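Local coordinates for protein endoglycosidase (Bacteroides thetaiotaomicron, PDB 6Q64) that probably hydrolyses O-glycosidic bonds as a family 18 glycoside hydrolase, an endoglycosidase associated with the breakdown of complex N-glycans by gut Bacteroides, at residues Tyr256-Val264 against Gly294-Arg302. The protein carries 1 engineered substitution. Sequence-based numbering, arbitrary orientation.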
ATOM      1  N   TYR A 256      -8.052   3.014  11.562  1.00 73.30           N
ATOM      2  CA  TYR A 256      -7.323   3.805  12.588  1.00 74.33           C
ATOM      3  C   TYR A 256      -8.087   3.770  13.935  1.00 77.25           C
ATOM      4  O   TYR A 256      -7.483   3.347  14.954  1.00 80.34           O
ATOM      5  CB  TYR A 256      -7.084   5.236  12.092  1.00 72.16           C
ATOM      6  CG  TYR A 256      -6.344   5.439  10.782  1.00 67.69           C
ATOM      7  CD1 TYR A 256      -5.465   4.515  10.235  1.00 63.15           C
ATOM      8  CD2 TYR A 256      -6.478   6.650  10.123  1.00 68.85           C
ATOM      9  CE1 TYR A 256      -4.766   4.789   9.061  1.00 64.93           C
ATOM     10  CE2 TYR A 256      -5.794   6.938   8.951  1.00 69.39           C
ATOM     11  CZ  TYR A 256      -4.917   6.013   8.418  1.00 69.85           C
ATOM     12  OH  TYR A 256      -4.292   6.359   7.239  1.00 74.69           O
ATOM     13  N   TRP A 257      -9.368   4.173  13.975  1.00 80.13           N
ATOM     14  CA  TRP A 257     -10.071   4.480  15.256  1.00 81.44           C
ATOM     15  C   TRP A 257     -11.059   3.378  15.659  1.00 78.50           C
ATOM     16  O   TRP A 257     -11.810   3.584  16.628  1.00 86.53           O
ATOM     17  CB  TRP A 257     -10.757   5.850  15.188  1.00 87.82           C
ATOM     18  CG  TRP A 257      -9.935   6.839  14.431  1.00 90.27           C
ATOM     19  CD1 TRP A 257     -10.248   7.500  13.279  1.00 91.54           C
ATOM     20  CD2 TRP A 257      -8.587   7.206  14.752  1.00 95.01           C
ATOM     21  NE1 TRP A 257      -9.194   8.265  12.860  1.00 93.71           N
ATOM     22  CE2 TRP A 257      -8.163   8.117  13.756  1.00 98.33           C
ATOM     23  CE3 TRP A 257      -7.718   6.863  15.794  1.00 90.28           C
ATOM     24  CZ2 TRP A 257      -6.903   8.707  13.790  1.00 93.31           C
ATOM     25  CZ3 TRP A 257      -6.464   7.417  15.800  1.00 91.16           C
ATOM     26  CH2 TRP A 257      -6.073   8.334  14.821  1.00 92.66           C
ATOM     27  N   GLU A 258     -11.016   2.228  15.004  1.00 71.87           N
ATOM     28  CA  GLU A 258     -11.821   1.060  15.400  1.00 69.79           C
ATOM     29  C   GLU A 258     -11.357   0.549  16.757  1.00 65.51           C
ATOM     30  O   GLU A 258     -10.210   0.248  16.877  1.00 69.49           O
ATOM     31  CB  GLU A 258     -11.715  -0.022  14.329  1.00 73.58           C
ATOM     32  CG  GLU A 258     -12.721   0.143  13.198  1.00 72.49           C
ATOM     33  CD  GLU A 258     -12.445   1.248  12.195  1.00 76.28           C
ATOM     34  OE1 GLU A 258     -13.397   1.632  11.512  1.00 80.41           O
ATOM     35  OE2 GLU A 258     -11.283   1.715  12.084  1.00 85.16           O
ATOM     36  N   SER A 259     -12.241   0.345  17.720  1.00 66.90           N
ATOM     37  CA  SER A 259     -11.845   0.020  19.109  1.00 70.25           C
ATOM     38  C   SER A 259     -12.100  -1.447  19.472  1.00 71.11           C
ATOM     39  O   SER A 259     -11.916  -1.762  20.679  1.00 78.96           O
ATOM     40  CB  SER A 259     -12.514   0.990  20.066  1.00 76.05           C
ATOM     41  OG  SER A 259     -13.698   0.478  20.663  1.00 81.43           O
ATOM     42  N   SER A 260     -12.511  -2.302  18.510  1.00 74.33           N
ATOM     43  CA  SER A 260     -12.942  -3.730  18.707  1.00 70.73           C
ATOM     44  C   SER A 260     -12.711  -4.573  17.451  1.00 65.84           C
ATOM     45  O   SER A 260     -12.852  -4.048  16.335  1.00 63.33           O
ATOM     46  CB  SER A 260     -14.386  -3.837  19.100  1.00 74.52           C
ATOM     47  OG  SER A 260     -15.241  -3.620  17.982  1.00 74.68           O
ATOM     48  N   THR A 261     -12.374  -5.849  17.630  1.00 65.88           N
ATOM     49  CA  THR A 261     -12.142  -6.788  16.505  1.00 65.14           C
ATOM     50  C   THR A 261     -13.360  -6.732  15.596  1.00 65.77           C
ATOM     51  O   THR A 261     -13.223  -6.534  14.382  1.00 63.06           O
ATOM     52  CB  THR A 261     -11.938  -8.246  16.932  1.00 63.98           C
ATOM     53  OG1 THR A 261     -10.819  -8.373  17.815  1.00 64.04           O
ATOM     54  CG2 THR A 261     -11.694  -9.142  15.739  1.00 61.80           C
ATOM     55  N   SER A 262     -14.536  -6.857  16.185  1.00 72.06           N
ATOM     56  CA  SER A 262     -15.734  -7.117  15.362  1.00 74.09           C
ATOM     57  C   SER A 262     -16.131  -5.817  14.651  1.00 69.10           C
ATOM     58  O   SER A 262     -16.542  -5.899  13.491  1.00 75.30           O
ATOM     59  CB  SER A 262     -16.802  -7.851  16.144  1.00 74.03           C
ATOM     60  OG  SER A 262     -17.728  -6.954  16.686  1.00 83.79           O
ATOM     61  N   SER A 263     -15.805  -4.653  15.199  1.00 71.35           N
ATOM     62  CA  SER A 263     -15.996  -3.357  14.486  1.00 73.68           C
ATOM     63  C   SER A 263     -15.029  -3.234  13.301  1.00 69.95           C
ATOM     64  O   SER A 263     -15.352  -2.492  12.349  1.00 72.07           O
ATOM     65  CB  SER A 263     -15.914  -2.163  15.395  1.00 76.91           C
ATOM     66  OG  SER A 263     -14.592  -1.956  15.866  1.00 83.51           O
ATOM     67  N   VAL A 264     -13.927  -3.978  13.294  1.00 68.43           N
ATOM     68  CA  VAL A 264     -12.957  -3.936  12.158  1.00 69.84           C
ATOM     69  C   VAL A 264     -13.459  -4.864  11.055  1.00 66.96           C
ATOM     70  O   VAL A 264     -13.466  -4.449   9.896  1.00 71.57           O
ATOM     71  CB  VAL A 264     -11.537  -4.328  12.602  1.00 70.09           C
ATOM     72  CG1 VAL A 264     -10.527  -4.287  11.462  1.00 68.68           C
ATOM     73  CG2 VAL A 264     -11.083  -3.438  13.732  1.00 75.02           C
ATOM     74  N   GLY A 294      -0.767   1.715  17.755  1.00 79.43           N
ATOM     75  CA  GLY A 294      -2.116   2.289  17.627  1.00 82.15           C
ATOM     76  C   GLY A 294      -2.729   2.608  18.974  1.00 81.02           C
ATOM     77  O   GLY A 294      -1.965   2.780  19.913  1.00 80.17           O
ATOM     78  N   ILE A 295      -4.061   2.612  19.047  1.00 78.87           N
ATOM     79  CA  ILE A 295      -4.851   3.196  20.164  1.00 82.30           C
ATOM     80  C   ILE A 295      -4.600   2.390  21.440  1.00 80.68           C
ATOM     81  O   ILE A 295      -4.207   1.211  21.354  1.00 78.46           O
ATOM     82  CB  ILE A 295      -6.343   3.245  19.784  1.00 85.50           C
ATOM     83  CG1 ILE A 295      -6.927   1.857  19.496  1.00 87.10           C
ATOM     84  CG2 ILE A 295      -6.564   4.180  18.608  1.00 85.18           C
ATOM     85  CD1 ILE A 295      -8.345   1.683  20.002  1.00 89.87           C
ATOM     86  N   THR A 296      -4.856   3.000  22.587  1.00 82.70           N
ATOM     87  CA  THR A 296      -4.466   2.432  23.897  1.00 90.74           C
ATOM     88  C   THR A 296      -5.645   1.703  24.534  1.00 96.04           C
ATOM     89  O   THR A 296      -5.403   0.931  25.488  1.00103.36           O
ATOM     90  CB  THR A 296      -3.951   3.571  24.771  1.00 90.24           C
ATOM     91  OG1 THR A 296      -5.073   4.438  24.883  1.00 89.67           O
ATOM     92  CG2 THR A 296      -2.785   4.298  24.143  1.00 87.47           C
ATOM     93  N   TYR A 297      -6.848   1.969  24.007  1.00 95.67           N
ATOM     94  CA  TYR A 297      -8.170   1.516  24.512  1.00 93.53           C
ATOM     95  C   TYR A 297      -8.825   0.537  23.533  1.00 89.05           C
ATOM     96  O   TYR A 297     -10.037   0.537  23.413  1.00 93.58           O
ATOM     97  CB  TYR A 297      -9.094   2.718  24.695  1.00 95.32           C
ATOM     98  CG  TYR A 297      -9.337   3.535  23.453  1.00 93.43           C
ATOM     99  CD1 TYR A 297      -8.409   4.465  23.019  1.00 94.46           C
ATOM    100  CD2 TYR A 297     -10.506   3.414  22.725  1.00 90.50           C
ATOM    101  CE1 TYR A 297      -8.625   5.242  21.891  1.00 94.06           C
ATOM    102  CE2 TYR A 297     -10.739   4.182  21.595  1.00 92.02           C
ATOM    103  CZ  TYR A 297      -9.793   5.100  21.169  1.00 92.03           C
ATOM    104  OH  TYR A 297     -10.007   5.867  20.057  1.00 89.23           O
ATOM    105  N   TYR A 298      -8.044  -0.273  22.832  1.00 87.95           N
ATOM    106  CA  TYR A 298      -8.554  -1.337  21.934  1.00 84.26           C
ATOM    107  C   TYR A 298      -8.888  -2.563  22.772  1.00 86.89           C
ATOM    108  O   TYR A 298      -8.254  -2.751  23.846  1.00 85.02           O
ATOM    109  CB  TYR A 298      -7.530  -1.742  20.879  1.00 82.48           C
ATOM    110  CG  TYR A 298      -8.026  -2.605  19.746  1.00 82.67           C
ATOM    111  CD1 TYR A 298      -8.650  -2.042  18.640  1.00 84.43           C
ATOM    112  CD2 TYR A 298      -7.814  -3.978  19.740  1.00 80.90           C
ATOM    113  CE1 TYR A 298      -9.073  -2.823  17.571  1.00 81.41           C
ATOM    114  CE2 TYR A 298      -8.225  -4.772  18.681  1.00 76.50           C
ATOM    115  CZ  TYR A 298      -8.862  -4.191  17.592  1.00 77.64           C
ATOM    116  OH  TYR A 298      -9.242  -4.932  16.513  1.00 68.86           O
ATOM    117  N   THR A 299      -9.885  -3.318  22.291  1.00 86.79           N
ATOM    118  CA  THR A 299     -10.302  -4.645  22.808  1.00 84.98           C
ATOM    119  C   THR A 299     -10.224  -5.661  21.676  1.00 83.43           C
ATOM    120  O   THR A 299     -10.916  -5.455  20.666  1.00 84.19           O
ATOM    121  CB  THR A 299     -11.709  -4.629  23.401  1.00 81.22           C
ATOM    122  OG1 THR A 299     -11.859  -3.337  24.004  1.00 83.43           O
ATOM    123  CG2 THR A 299     -11.913  -5.798  24.343  1.00 77.00           C
ATOM    124  N   SER A 300      -9.362  -6.666  21.845  1.00 82.83           N
ATOM    125  CA  SER A 300      -9.147  -7.783  20.895  1.00 78.46           C
ATOM    126  C   SER A 300     -10.074  -8.922  21.280  1.00 73.64           C
ATOM    127  O   SER A 300     -10.378  -9.073  22.461  1.00 70.38           O
ATOM    128  CB  SER A 300      -7.712  -8.272  20.876  1.00 75.82           C
ATOM    129  OG  SER A 300      -7.547  -9.365  19.979  1.00 67.31           O
ATOM    130  N   VAL A 301     -10.374  -9.743  20.292  1.00 73.62           N
ATOM    131  CA  VAL A 301     -11.168 -11.000  20.406  1.00 80.85           C
ATOM    132  C   VAL A 301     -10.246 -12.096  20.967  1.00 75.99           C
ATOM    133  O   VAL A 301     -10.678 -13.236  21.186  1.00 74.78           O
ATOM    134  CB  VAL A 301     -11.756 -11.304  19.009  1.00 76.54           C
ATOM    135  CG1 VAL A 301     -10.760 -12.049  18.135  1.00 74.91           C
ATOM    136  CG2 VAL A 301     -13.087 -12.003  19.097  1.00 79.91           C
ATOM    137  N   ARG A 302      -8.975 -11.756  21.129  1.00 77.45           N
ATOM    138  CA  ARG A 302      -7.969 -12.629  21.777  1.00 79.86           C
ATOM    139  C   ARG A 302      -7.709 -12.049  23.156  1.00 83.06           C
ATOM    140  O   ARG A 302      -7.100 -10.999  23.288  1.00 86.14           O
ATOM    141  CB  ARG A 302      -6.720 -12.698  20.904  1.00 74.57           C
ATOM    142  CG  ARG A 302      -7.015 -13.012  19.447  1.00 68.14           C
ATOM    143  CD  ARG A 302      -5.804 -13.647  18.846  1.00 66.44           C
ATOM    144  NE  ARG A 302      -5.884 -13.972  17.432  1.00 64.91           N
ATOM    145  CZ  ARG A 302      -5.992 -15.208  16.933  1.00 58.12           C
ATOM    146  NH1 ARG A 302      -6.081 -16.263  17.718  1.00 57.64           N
ATOM    147  NH2 ARG A 302      -5.964 -15.388  15.630  1.00 57.00           N
TER
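Tyr298 lays its ring along the backbone of 258-261. CA of Ser260 sits over one ring face. The carbonyl O of Glu258 comes in at the ring edge, 3.3 Å from CD1 of Tyr298. With chi1 at -168°, the Tyr298 ring swings opposite the backbone N, and its OH ends 3.4 Å from CA of Thr261. A methyl of Val264, CG2, also meets the ring edge. Beside the ring the backbones form a single beta bridge, Ser260 with Thr299. Thr299 N donates to Ser259 O at 3.0 Å, and Thr261 N returns a weak bond to Thr299 O. Thr261 OG1 accepts from Val301 N at 2.9 Å. Ser300 OG accepts from Arg302 N, an ST turn. The bridge lies just before helix 261-268, with Ser260 as N-cap, and joins the loop after strand 251-254 to the long loop between helices 286-289 and 311-317 of the TIM barrel. Further along, Ile295 CD1 reaches Ser259, and its CG2 meets the Trp257 ring edge. From the second shell, Asp315 of helix 311-317 hydrogen-bonds to Tyr298 OH, Thr261 OG1 and Ser300 OG. A leucine at Tyr298 would probably leave Asp315 without its phenol partner and a gap against CA of Ser260.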